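Local coordinates for protein phosphoethanolamine N-methyltransferase 1 (PDB 4KRG) that probably transfers a methyl group from S-adenosylmethionine to phosphoethanolamine on the route to phosphocholine in a parasitic nematode, at residues D40-D45 and I68-T73; S415-M420 and K426-V431; S443-K446 and D451-L454. All coordinates share one frame; numbering follows the deposited sequence.

Contact 1 lies in the methyltransferase part of the chain that holds the bound S-adenosylhomocysteine, and its Arg70 touches that ligand directly; the Arg70 side chain is also about 7 Å from the bound phosphoethanolamine. Contacts 2 and 3 lie across the centre of the chain from it, their centres 49 and 48 Å from that of contact 1, and they are packing contacts far from both ligands. The two are near neighbours in sequence: strand 428-432 of contact 2 leads into helix 434-448, which carries residues 443-446 of contact 3. Even so they do not touch, with centres 30 Å apart and nearest atoms about 16 Å apart.

Contact 1: D40-D45 and I68-T73. With SAH (S-adenosyl-L-homocysteine), chain D.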
ATOM      1  N   ASP A  40      -5.406   4.332 -23.260  1.00 27.69           N
ATOM      2  CA  ASP A  40      -4.604   3.119 -23.113  1.00 30.17           C
ATOM      3  C   ASP A  40      -4.758   2.465 -21.750  1.00 29.24           C
ATOM      4  O   ASP A  40      -4.717   1.245 -21.635  1.00 30.79           O
ATOM      5  CB  ASP A  40      -3.119   3.432 -23.314  1.00 35.93           C
ATOM      6  CG  ASP A  40      -2.771   3.762 -24.753  1.00 43.81           C
ATOM      7  OD1 ASP A  40      -3.581   3.454 -25.656  1.00 46.20           O
ATOM      8  OD2 ASP A  40      -1.673   4.320 -24.977  1.00 45.71           O
ATOM      9  N   LEU A  41      -4.920   3.285 -20.719  1.00 22.41           N
ATOM     10  CA  LEU A  41      -4.855   2.795 -19.346  1.00 20.29           C
ATOM     11  C   LEU A  41      -6.197   2.693 -18.639  1.00 17.11           C
ATOM     12  O   LEU A  41      -6.326   1.925 -17.693  1.00 16.17           O
ATOM     13  CB  LEU A  41      -3.943   3.687 -18.497  1.00 22.02           C
ATOM     14  CG  LEU A  41      -2.646   4.223 -19.085  1.00 25.93           C
ATOM     15  CD1 LEU A  41      -2.076   5.267 -18.153  1.00 26.22           C
ATOM     16  CD2 LEU A  41      -1.656   3.098 -19.281  1.00 26.28           C
ATOM     17  N   GLU A  42      -7.185   3.465 -19.082  1.00 17.94           N
ATOM     18  CA  GLU A  42      -8.377   3.727 -18.258  1.00 17.92           C
ATOM     19  C   GLU A  42      -9.163   2.500 -17.767  1.00 18.77           C
ATOM     20  O   GLU A  42      -9.454   2.378 -16.573  1.00 14.84           O
ATOM     21  CB  GLU A  42      -9.316   4.726 -18.949  1.00 17.48           C
ATOM     22  CG  GLU A  42     -10.331   5.371 -18.015  1.00 16.23           C
ATOM     23  CD  GLU A  42     -11.555   4.506 -17.774  1.00 18.07           C
ATOM     24  OE1 GLU A  42     -12.147   4.018 -18.758  1.00 21.11           O
ATOM     25  OE2 GLU A  42     -11.930   4.306 -16.600  1.00 17.79           O
ATOM     26  N   ALA A  43      -9.518   1.597 -18.675  1.00 18.85           N
ATOM     27  CA  ALA A  43     -10.360   0.468 -18.287  1.00 17.38           C
ATOM     28  C   ALA A  43      -9.619  -0.509 -17.368  1.00 18.17           C
ATOM     29  O   ALA A  43     -10.190  -1.046 -16.417  1.00 18.03           O
ATOM     30  CB  ALA A  43     -10.899  -0.241 -19.511  1.00 14.89           C
ATOM     31  N   SER A  44      -8.347  -0.741 -17.667  1.00 18.10           N
ATOM     32  CA  SER A  44      -7.565  -1.662 -16.859  0.56 16.37           C
ATOM     33  C   SER A  44      -7.320  -1.087 -15.468  1.00 17.42           C
ATOM     34  O   SER A  44      -7.390  -1.813 -14.483  1.00 20.73           O
ATOM     35  CB  SER A  44      -6.254  -2.041 -17.547  0.56 16.18           C
ATOM     36  OG  SER A  44      -5.453  -0.907 -17.770  0.56 15.36           O
ATOM     37  N   ASP A  45      -7.050   0.210 -15.381  1.00 16.33           N
ATOM     38  CA  ASP A  45      -6.881   0.861 -14.084  1.00 14.97           C
ATOM     39  C   ASP A  45      -8.171   0.777 -13.258  1.00 17.16           C
ATOM     40  O   ASP A  45      -8.153   0.398 -12.090  1.00 15.82           O
ATOM     41  CB  ASP A  45      -6.455   2.324 -14.264  1.00 14.41           C
ATOM     42  CG  ASP A  45      -6.487   3.107 -12.962  1.00 17.77           C
ATOM     43  OD1 ASP A  45      -5.448   3.163 -12.272  1.00 17.88           O
ATOM     44  OD2 ASP A  45      -7.550   3.678 -12.635  1.00 17.88           O
ATOM     45  N   ILE A  68     -15.792  13.033 -13.996  1.00 17.45           N
ATOM     46  CA  ILE A  68     -16.752  12.618 -15.015  1.00 17.35           C
ATOM     47  C   ILE A  68     -17.400  11.273 -14.685  1.00 18.64           C
ATOM     48  O   ILE A  68     -18.241  10.774 -15.440  1.00 19.63           O
ATOM     49  CB  ILE A  68     -16.116  12.557 -16.412  1.00 18.22           C
ATOM     50  CG1 ILE A  68     -15.027  11.479 -16.461  1.00 16.62           C
ATOM     51  CG2 ILE A  68     -15.578  13.928 -16.810  1.00 20.59           C
ATOM     52  CD1 ILE A  68     -14.429  11.275 -17.850  1.00 20.28           C
ATOM     53  N   GLY A  69     -16.971  10.682 -13.574  1.00 16.41           N
ATOM     54  CA  GLY A  69     -17.674   9.572 -12.962  1.00 18.36           C
ATOM     55  C   GLY A  69     -17.367   8.184 -13.468  1.00 16.89           C
ATOM     56  O   GLY A  69     -18.227   7.305 -13.395  1.00 18.08           O
ATOM     57  N   ARG A  70     -16.155   7.957 -13.967  1.00 17.17           N
ATOM     58  CA  ARG A  70     -15.844   6.637 -14.519  1.00 16.32           C
ATOM     59  C   ARG A  70     -15.971   5.498 -13.496  1.00 14.84           C
ATOM     60  O   ARG A  70     -16.272   4.372 -13.858  1.00 17.75           O
ATOM     61  CB  ARG A  70     -14.490   6.625 -15.233  1.00 20.04           C
ATOM     62  CG  ARG A  70     -13.332   7.036 -14.379  1.00 19.00           C
ATOM     63  CD  ARG A  70     -12.059   7.239 -15.191  1.00 18.85           C
ATOM     64  NE  ARG A  70     -10.933   7.337 -14.277  1.00 24.70           N
ATOM     65  CZ  ARG A  70     -10.112   6.342 -13.961  1.00 20.87           C
ATOM     66  NH1 ARG A  70     -10.242   5.141 -14.505  1.00 19.76           N
ATOM     67  NH2 ARG A  70      -9.146   6.560 -13.096  1.00 22.80           N
ATOM     68  N   PHE A  71     -15.761   5.794 -12.220  1.00 14.28           N
ATOM     69  CA  PHE A  71     -16.018   4.807 -11.176  1.00 13.44           C
ATOM     70  C   PHE A  71     -17.492   4.789 -10.777  1.00 15.34           C
ATOM     71  O   PHE A  71     -18.070   3.721 -10.566  1.00 15.63           O
ATOM     72  CB  PHE A  71     -15.147   5.072  -9.949  1.00 14.47           C
ATOM     73  CG  PHE A  71     -13.691   4.807 -10.174  1.00 14.26           C
ATOM     74  CD1 PHE A  71     -13.222   3.508 -10.279  1.00 15.99           C
ATOM     75  CD2 PHE A  71     -12.790   5.852 -10.275  1.00 15.35           C
ATOM     76  CE1 PHE A  71     -11.869   3.253 -10.484  1.00 16.39           C
ATOM     77  CE2 PHE A  71     -11.437   5.602 -10.478  1.00 17.04           C
ATOM     78  CZ  PHE A  71     -10.982   4.299 -10.585  1.00 17.64           C
ATOM     79  N   THR A  72     -18.086   5.976 -10.662  1.00 16.39           N
ATOM     80  CA  THR A  72     -19.498   6.112 -10.303  1.00 15.63           C
ATOM     81  C   THR A  72     -20.360   5.230 -11.186  1.00 14.85           C
ATOM     82  O   THR A  72     -21.253   4.536 -10.705  1.00 17.37           O
ATOM     83  CB  THR A  72     -19.966   7.578 -10.416  1.00 17.88           C
ATOM     84  OG1 THR A  72     -19.386   8.339  -9.354  1.00 17.01           O
ATOM     85  CG2 THR A  72     -21.478   7.676 -10.318  1.00 18.93           C
ATOM     86  N   THR A  73     -20.059   5.242 -12.479  1.00 14.98           N
ATOM     87  CA  THR A  73     -20.785   4.455 -13.464  1.00 16.46           C
ATOM     88  C   THR A  73     -20.880   2.979 -13.080  1.00 15.80           C
ATOM     89  O   THR A  73     -21.951   2.385 -13.152  1.00 19.15           O
ATOM     90  CB  THR A  73     -20.141   4.598 -14.855  1.00 15.56           C
ATOM     91  OG1 THR A  73     -20.255   5.959 -15.290  1.00 16.76           O
ATOM     92  CG2 THR A  73     -20.833   3.701 -15.857  1.00 17.40           C
TER
HETATM   93  N   SAH D 502     -11.408  10.246  -9.093  1.00 15.80           N
HETATM   94  CA  SAH D 502     -11.624  10.409 -10.540  1.00 17.99           C
HETATM   95  CB  SAH D 502     -10.962  11.756 -10.991  1.00 19.70           C
HETATM   96  CG  SAH D 502      -9.483  11.872 -10.626  1.00 16.76           C
HETATM   97  SD  SAH D 502      -8.737  13.501 -10.919  1.00 21.78           S
HETATM   98  C   SAH D 502     -11.082   9.261 -11.292  1.00 21.17           C
HETATM   99  O   SAH D 502     -10.077   8.692 -10.893  1.00 18.76           O
HETATM  100  OXT SAH D 502     -11.444   9.095 -12.436  1.00 23.31           O
HETATM  101  C5' SAH D 502      -9.271  14.529  -9.526  1.00 20.42           C
HETATM  102  C4' SAH D 502     -10.661  14.819  -9.362  1.00 20.70           C
HETATM  103  O4' SAH D 502     -10.909  15.236  -7.993  1.00 19.38           O
HETATM  104  C3' SAH D 502     -11.086  15.939 -10.224  1.00 22.02           C
HETATM  105  O3' SAH D 502     -12.386  15.688 -10.707  1.00 20.99           O
HETATM  106  C2' SAH D 502     -11.112  17.089  -9.332  1.00 22.73           C
HETATM  107  O2' SAH D 502     -12.027  18.051  -9.777  1.00 21.89           O
HETATM  108  C1' SAH D 502     -11.526  16.486  -8.042  1.00 20.21           C
HETATM  109  N9  SAH D 502     -11.150  17.306  -6.838  1.00 19.49           N
HETATM  110  C8  SAH D 502      -9.921  17.668  -6.449  1.00 18.29           C
HETATM  111  N7  SAH D 502     -10.039  18.256  -5.257  1.00 16.46           N
HETATM  112  C5  SAH D 502     -11.321  18.267  -4.886  1.00 18.92           C
HETATM  113  C6  SAH D 502     -12.005  18.750  -3.757  1.00 20.31           C
HETATM  114  N6  SAH D 502     -11.341  19.374  -2.728  1.00 17.29           N
HETATM  115  N1  SAH D 502     -13.339  18.581  -3.707  1.00 20.67           N
HETATM  116  C2  SAH D 502     -14.009  17.981  -4.684  1.00 18.03           C
HETATM  117  N3  SAH D 502     -13.381  17.512  -5.776  1.00 19.97           N
HETATM  118  C4  SAH D 502     -12.047  17.639  -5.900  1.00 20.79           C
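Glu42 OE2 is held by two arginines: it accepts a hydrogen bond from Arg70 NH1 at 2.8 Å and forms a second salt bridge with Arg46, one helical turn further along. The bond from Arg70 is nearly straight (163° at the hydrogen) and lies close to the guanidinium plane, but it uses the anti lone pair of OE2, and the carboxylate stands almost perpendicular to the guanidinium. The Glu42 chain bends at its second torsion and runs past Arg70 in the opposite direction. Asp45 adds a second salt bridge to Arg70, with a weak hydrogen bond from Arg70 NH2 to Asp45 OD2 at 3.3 Å, also at the guanidinium edge, while OD1 pairs with Arg159.

NE and NH2 face the carboxylate of S-adenosylhomocysteine, NH2 being shared with Asp45. Arg70 NE lies 2.6 Å from the ligand atom OXT and NH2 reaches the other carboxylate oxygen, O, at 3.2 Å; both bonds are bent. CG of Arg70 sits between its backbone N and carbonyl carbon (chi1 58°), and from there the chain runs extended to NE, carrying the flat group out toward helix 38-50. Phe71 lies over one guanidinium face, its CE2 offset toward the rim, and the same atom approaches the ligand O edge-on at 3.4 Å.

The acidic side chains, together with the ligand carboxylate, hold the guanidinium in its rotation and probably balance part of its charge. Glu42 and Asp45 thus form a second shell that positions Arg70 for the ligand. Gly69, with positive phi, precedes Arg70 and closes the DxGxGxG sequence that runs from the end of strand 60-64 to the start of helix 70-78. This glycine-rich loop is the cofactor-binding signature of Rossmann-like class I methyltransferases.

Contact 2: S415-M420 and K426-V431; sequences SVRQRM and KNITIV
Arg417 on helix 413-422 lies across Ile430 of strand 428-432, and the two side chains meet at a slant. The aliphatic root of the arginine and its flat end touch the same methyl: CD1 of Ile430 is 3.7 Å from Arg417 CG and also sits over one face of the guanidinium, displaced toward its rim. The long arginine chain, extended from CG to NE, reaches over Ile430 CD1 to the strand, where NH1 donates a hydrogen bond to the backbone Ile428 O at 3.1 Å. That oxygen lies near the guanidinium plane, yet NH1 approaches it from well above the carbonyl plane, and the bond is bent (143° at the hydrogen).

Val416 comes to Ile430 CD1 with its CG1, 3.7 Å away, so that this one methyl meets two successive helix residues. Two residues earlier, Ile428 rests its CD1 on the helix, 3.6 Å from Met420 CB and equally close to Arg417 O. Met420, modelled as selenomethionine, also touches Ile462 and Ala464 of strand 458-465.

The segment axes run at 145°, 9.4 Å apart. Strand 428-432 pairs antiparallel with 458-465, consistent with the C-terminal edge of a Rossmann-like methyltransferase sheet. Val416, Met420, Ile428 and Ile430 make the joint chiefly apolar; at its margin, Arg417 packs carbon on Ile430 while its charged end satisfies a backbone carbonyl.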
ATOM      1  N   SER A 415      13.111 -28.699  18.637  1.00 32.66           N
ATOM      2  CA  SER A 415      11.943 -27.870  18.863  1.00 31.08           C
ATOM      3  C   SER A 415      11.475 -27.185  17.579  1.00 27.73           C
ATOM      4  O   SER A 415      10.277 -27.102  17.315  1.00 29.69           O
ATOM      5  CB  SER A 415      12.263 -26.837  19.934  1.00 35.12           C
ATOM      6  OG  SER A 415      11.086 -26.287  20.475  1.00 42.75           O
ATOM      7  N   VAL A 416      12.426 -26.693  16.789  1.00 25.45           N
ATOM      8  CA  VAL A 416      12.122 -26.036  15.524  1.00 23.14           C
ATOM      9  C   VAL A 416      11.379 -26.980  14.579  1.00 24.45           C
ATOM     10  O   VAL A 416      10.396 -26.598  13.941  1.00 24.85           O
ATOM     11  CB  VAL A 416      13.405 -25.531  14.845  1.00 21.67           C
ATOM     12  CG1 VAL A 416      13.108 -25.005  13.461  1.00 20.73           C
ATOM     13  CG2 VAL A 416      14.030 -24.442  15.679  1.00 25.32           C
ATOM     14  N   ARG A 417      11.848 -28.217  14.503  1.00 27.41           N
ATOM     15  CA  ARG A 417      11.182 -29.232  13.702  1.00 30.57           C
ATOM     16  C   ARG A 417       9.753 -29.442  14.176  1.00 30.12           C
ATOM     17  O   ARG A 417       8.837 -29.572  13.375  1.00 30.93           O
ATOM     18  CB  ARG A 417      11.961 -30.547  13.782  1.00 34.81           C
ATOM     19  CG  ARG A 417      13.380 -30.401  13.294  1.00 35.67           C
ATOM     20  CD  ARG A 417      14.246 -31.595  13.627  1.00 38.09           C
ATOM     21  NE  ARG A 417      15.584 -31.398  13.083  1.00 38.96           N
ATOM     22  CZ  ARG A 417      15.880 -31.501  11.790  1.00 38.74           C
ATOM     23  NH1 ARG A 417      14.934 -31.810  10.914  1.00 34.93           N
ATOM     24  NH2 ARG A 417      17.124 -31.299  11.374  1.00 40.49           N
ATOM     25  N   GLN A 418       9.564 -29.455  15.486  1.00 30.83           N
ATOM     26  CA  GLN A 418       8.251 -29.734  16.039  1.00 32.36           C
ATOM     27  C   GLN A 418       7.251 -28.610  15.773  1.00 32.86           C
ATOM     28  O   GLN A 418       6.075 -28.879  15.538  1.00 36.08           O
ATOM     29  CB  GLN A 418       8.354 -30.073  17.528  1.00 36.38           C
ATOM     30  CG  GLN A 418       9.066 -31.400  17.787  1.00 38.99           C
ATOM     31  CD  GLN A 418       9.040 -31.815  19.244  1.00 41.69           C
ATOM     32  OE1 GLN A 418       8.434 -31.149  20.082  1.00 46.69           O
ATOM     33  NE2 GLN A 418       9.702 -32.921  19.555  1.00 39.99           N
ATOM     34  N   ARG A 419       7.708 -27.361  15.793  1.00 30.22           N
ATOM     35  CA  ARG A 419       6.835 -26.254  15.428  1.00 28.50           C
ATOM     36  C   ARG A 419       6.372 -26.401  13.985  1.00 29.92           C
ATOM     37  O   ARG A 419       5.177 -26.363  13.698  1.00 28.30           O
ATOM     38  CB  ARG A 419       7.532 -24.905  15.603  1.00 26.26           C
ATOM     39  CG  ARG A 419       7.438 -24.322  16.999  1.00 26.48           C
ATOM     40  CD  ARG A 419       7.715 -22.825  16.989  1.00 23.29           C
ATOM     41  NE  ARG A 419       6.606 -22.062  16.419  1.00 23.83           N
ATOM     42  CZ  ARG A 419       6.675 -20.784  16.061  1.00 22.80           C
ATOM     43  NH1 ARG A 419       7.809 -20.108  16.201  1.00 22.92           N
ATOM     44  NH2 ARG A 419       5.612 -20.185  15.550  1.00 25.09           N
HETATM   45  N   MSE A 420       7.328 -26.575  13.078  1.00 27.66           N
HETATM   46  CA  MSE A 420       7.025 -26.644  11.651  1.00 25.13           C
HETATM   47  C   MSE A 420       6.245 -27.896  11.266  1.00 28.05           C
HETATM   48  O   MSE A 420       5.430 -27.868  10.340  1.00 29.72           O
HETATM   49  CB  MSE A 420       8.309 -26.548  10.825  1.00 21.37           C
HETATM   50  CG  MSE A 420       8.948 -25.160  10.829  1.00 21.01           C
HETATM   51 SE   MSE A 420      10.478 -25.091   9.650  1.00153.77          SE
HETATM   52  CE  MSE A 420       9.552 -25.379   7.972  1.00 21.92           C
ATOM     53  N   LYS A 426       6.792 -30.640   5.967  1.00 27.44           N
ATOM     54  CA  LYS A 426       7.370 -31.967   5.810  1.00 28.47           C
ATOM     55  C   LYS A 426       8.762 -31.827   5.215  1.00 27.42           C
ATOM     56  O   LYS A 426       9.095 -30.777   4.664  1.00 26.36           O
ATOM     57  CB  LYS A 426       6.498 -32.812   4.882  1.00 35.00           C
ATOM     58  CG  LYS A 426       5.210 -33.312   5.511  1.00 43.30           C
ATOM     59  CD  LYS A 426       4.207 -33.759   4.456  1.00 51.21           C
ATOM     60  CE  LYS A 426       4.906 -34.156   3.167  1.00 55.99           C
ATOM     61  NZ  LYS A 426       3.988 -34.825   2.205  1.00 61.37           N
ATOM     62  N   ASN A 427       9.564 -32.882   5.322  1.00 28.22           N
ATOM     63  CA  ASN A 427      10.919 -32.881   4.791  1.00 29.36           C
ATOM     64  C   ASN A 427      11.697 -31.666   5.281  1.00 28.28           C
ATOM     65  O   ASN A 427      12.213 -30.876   4.491  1.00 31.07           O
ATOM     66  CB  ASN A 427      10.893 -32.930   3.264  1.00 32.46           C
ATOM     67  CG  ASN A 427      10.021 -34.050   2.737  1.00 40.20           C
ATOM     68  OD1 ASN A 427       9.908 -35.112   3.355  1.00 43.97           O
ATOM     69  ND2 ASN A 427       9.392 -33.819   1.591  1.00 42.89           N
ATOM     70  N   ILE A 428      11.758 -31.520   6.600  1.00 26.74           N
ATOM     71  CA  ILE A 428      12.434 -30.396   7.233  1.00 23.98           C
ATOM     72  C   ILE A 428      13.924 -30.680   7.379  1.00 24.23           C
ATOM     73  O   ILE A 428      14.312 -31.708   7.925  1.00 25.67           O
ATOM     74  CB  ILE A 428      11.875 -30.151   8.640  1.00 22.34           C
ATOM     75  CG1 ILE A 428      10.403 -29.748   8.572  1.00 24.52           C
ATOM     76  CG2 ILE A 428      12.681 -29.095   9.354  1.00 19.22           C
ATOM     77  CD1 ILE A 428       9.718 -29.748   9.925  1.00 23.79           C
ATOM     78  N   THR A 429      14.757 -29.772   6.885  1.00 21.66           N
ATOM     79  CA  THR A 429      16.187 -29.827   7.151  1.00 22.90           C
ATOM     80  C   THR A 429      16.591 -28.513   7.799  1.00 22.54           C
ATOM     81  O   THR A 429      16.012 -27.472   7.506  1.00 23.85           O
ATOM     82  CB  THR A 429      17.014 -30.079   5.873  1.00 27.32           C
ATOM     83  OG1 THR A 429      16.710 -29.078   4.896  1.00 30.10           O
ATOM     84  CG2 THR A 429      16.696 -31.444   5.304  1.00 28.35           C
ATOM     85  N   ILE A 430      17.568 -28.563   8.695  1.00 22.30           N
ATOM     86  CA  ILE A 430      18.012 -27.367   9.391  1.00 22.01           C
ATOM     87  C   ILE A 430      19.531 -27.278   9.335  1.00 23.95           C
ATOM     88  O   ILE A 430      20.215 -28.198   9.764  1.00 27.29           O
ATOM     89  CB  ILE A 430      17.578 -27.385  10.863  1.00 22.91           C
ATOM     90  CG1 ILE A 430      16.059 -27.509  10.980  1.00 23.70           C
ATOM     91  CG2 ILE A 430      18.073 -26.144  11.581  1.00 21.45           C
ATOM     92  CD1 ILE A 430      15.568 -27.557  12.407  1.00 25.75           C
ATOM     93  N   VAL A 431      20.048 -26.173   8.806  1.00 21.98           N
ATOM     94  CA  VAL A 431      21.488 -25.927   8.764  1.00 21.78           C
ATOM     95  C   VAL A 431      21.851 -24.672   9.558  1.00 20.65           C
ATOM     96  O   VAL A 431      21.294 -23.609   9.333  1.00 18.83           O
ATOM     97  CB  VAL A 431      21.990 -25.766   7.316  1.00 23.52           C
ATOM     98  CG1 VAL A 431      23.465 -25.376   7.296  1.00 25.84           C
ATOM     99  CG2 VAL A 431      21.778 -27.049   6.536  1.00 24.57           C
TER

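Contact 3: S443-K446 and D451-L454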
ATOM      1  N   SER A 443      30.481  -7.881   6.088  1.00 14.70           N
ATOM      2  CA  SER A 443      30.937  -7.492   4.757  1.00 14.56           C
ATOM      3  C   SER A 443      29.979  -6.482   4.156  1.00 17.08           C
ATOM      4  O   SER A 443      30.395  -5.534   3.499  1.00 18.51           O
ATOM      5  CB  SER A 443      31.031  -8.706   3.831  1.00 16.79           C
ATOM      6  OG  SER A 443      32.039  -9.610   4.255  1.00 20.58           O
ATOM      7  N   PHE A 444      28.692  -6.705   4.385  1.00 15.37           N
ATOM      8  CA  PHE A 444      27.639  -5.856   3.851  1.00 14.75           C
ATOM      9  C   PHE A 444      27.637  -4.465   4.482  1.00 16.22           C
ATOM     10  O   PHE A 444      27.444  -3.461   3.804  1.00 17.36           O
ATOM     11  CB  PHE A 444      26.293  -6.549   4.057  1.00 12.34           C
ATOM     12  CG  PHE A 444      25.105  -5.640   3.927  1.00 14.58           C
ATOM     13  CD1 PHE A 444      24.532  -5.398   2.691  1.00 15.32           C
ATOM     14  CD2 PHE A 444      24.537  -5.052   5.054  1.00 14.32           C
ATOM     15  CE1 PHE A 444      23.422  -4.568   2.573  1.00 15.19           C
ATOM     16  CE2 PHE A 444      23.434  -4.217   4.948  1.00 14.49           C
ATOM     17  CZ  PHE A 444      22.873  -3.974   3.707  1.00 15.75           C
ATOM     18  N   ILE A 445      27.839  -4.408   5.790  1.00 16.42           N
ATOM     19  CA  ILE A 445      27.828  -3.138   6.515  1.00 16.41           C
ATOM     20  C   ILE A 445      29.027  -2.259   6.150  1.00 17.86           C
ATOM     21  O   ILE A 445      28.888  -1.049   5.925  1.00 18.89           O
ATOM     22  CB  ILE A 445      27.780  -3.394   8.034  1.00 18.91           C
ATOM     23  CG1 ILE A 445      26.339  -3.659   8.472  1.00 18.92           C
ATOM     24  CG2 ILE A 445      28.366  -2.243   8.815  1.00 22.03           C
ATOM     25  CD1 ILE A 445      26.226  -4.229   9.874  1.00 23.08           C
ATOM     26  N   LYS A 446      30.206  -2.867   6.080  1.00 17.85           N
ATOM     27  CA  LYS A 446      31.415  -2.126   5.741  1.00 18.28           C
ATOM     28  C   LYS A 446      31.333  -1.602   4.313  1.00 20.28           C
ATOM     29  O   LYS A 446      31.754  -0.482   4.024  1.00 21.04           O
ATOM     30  CB  LYS A 446      32.640  -3.028   5.883  1.00 17.70           C
ATOM     31  CG  LYS A 446      32.846  -3.609   7.268  1.00 18.96           C
ATOM     32  CD  LYS A 446      33.230  -2.544   8.274  1.00 20.47           C
ATOM     33  CE  LYS A 446      33.730  -3.180   9.573  1.00 17.76           C
ATOM     34  NZ  LYS A 446      34.194  -2.163  10.552  1.00 18.98           N
ATOM     35  N   ASP A 451      27.312   2.836   9.690  1.00 41.91           N
ATOM     36  CA  ASP A 451      27.926   2.829  11.013  1.00 44.36           C
ATOM     37  C   ASP A 451      26.985   2.185  12.014  1.00 39.46           C
ATOM     38  O   ASP A 451      26.523   2.826  12.955  1.00 42.18           O
ATOM     39  CB  ASP A 451      28.306   4.239  11.459  1.00 53.70           C
ATOM     40  CG  ASP A 451      29.752   4.569  11.157  1.00 61.08           C
ATOM     41  OD1 ASP A 451      30.318   3.956  10.227  1.00 61.79           O
ATOM     42  OD2 ASP A 451      30.321   5.443  11.850  1.00 66.05           O
ATOM     43  N   VAL A 452      26.696   0.909  11.792  1.00 31.19           N
ATOM     44  CA  VAL A 452      25.789   0.178  12.654  1.00 29.99           C
ATOM     45  C   VAL A 452      26.443  -1.128  13.102  1.00 32.30           C
ATOM     46  O   VAL A 452      27.485  -1.521  12.571  1.00 35.39           O
ATOM     47  CB  VAL A 452      24.454  -0.111  11.944  1.00 28.02           C
ATOM     48  CG1 VAL A 452      23.905   1.157  11.301  1.00 31.16           C
ATOM     49  CG2 VAL A 452      24.640  -1.181  10.890  1.00 28.21           C
ATOM     50  N   GLU A 453      25.839  -1.795  14.081  1.00 28.95           N
ATOM     51  CA  GLU A 453      26.381  -3.057  14.566  1.00 28.12           C
ATOM     52  C   GLU A 453      25.729  -4.208  13.830  1.00 21.83           C
ATOM     53  O   GLU A 453      24.733  -4.014  13.138  1.00 23.16           O
ATOM     54  CB  GLU A 453      26.145  -3.207  16.068  1.00 34.56           C
ATOM     55  CG  GLU A 453      26.695  -2.067  16.909  1.00 39.91           C
ATOM     56  CD  GLU A 453      28.194  -1.907  16.769  1.00 42.93           C
ATOM     57  OE1 GLU A 453      28.878  -2.911  16.483  1.00 39.86           O
ATOM     58  OE2 GLU A 453      28.692  -0.770  16.940  1.00 50.49           O
ATOM     59  N   LEU A 454      26.291  -5.404  13.970  1.00 20.52           N
ATOM     60  CA  LEU A 454      25.678  -6.588  13.386  1.00 19.74           C
ATOM     61  C   LEU A 454      24.383  -6.860  14.134  1.00 20.10           C
ATOM     62  O   LEU A 454      24.250  -6.468  15.293  1.00 20.58           O
ATOM     63  CB  LEU A 454      26.603  -7.805  13.489  1.00 21.20           C
ATOM     64  CG  LEU A 454      27.551  -8.084  12.315  1.00 24.27           C
ATOM     65  CD1 LEU A 454      28.423  -6.890  12.043  1.00 22.56           C
ATOM     66  CD2 LEU A 454      28.409  -9.312  12.576  1.00 23.81           C
TER
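Ile445 of helix 434-448 is the one residue of 443-446 that touches 451-454, and its CD1 methyl is where the packing is close. With CG1 placed beside the backbone N and anti to the carbonyl carbon (chi1 -82°), the branch extends from the helix to the returning chain. CD1 comes within 3.6 Å of Val452 CG2 and is no farther from the backbone Glu453 O, while CG1 of Ile445 backs it up at 3.9 Å from the same valine methyl. The isoleucine and valine cross at an angle, and only one of the two valine methyls, CG2, takes part. The other branch of the isoleucine, CG2, rests against the backbone at Val452 O.

Away from this point the fit is looser. Leu454 CD1 approaches Ile445 CD1 at 4.1 Å; the leucine also touches Leu438, Glu441 and Val442 of the same helix. Asp451 and Glu453 point their CB atoms away from the helix and are exposed, while the side facing the helix offers a valine methyl, a leucine methyl and two backbone oxygens.

The valine has a further neighbour in Phe309. Residues 451-454 follow the end of helix 434-448 and double back along its last turns; the loop packs on the helix through Ile445 against Val452, Glu453 O and, more loosely, Leu454, before the chain enters strand 458-465.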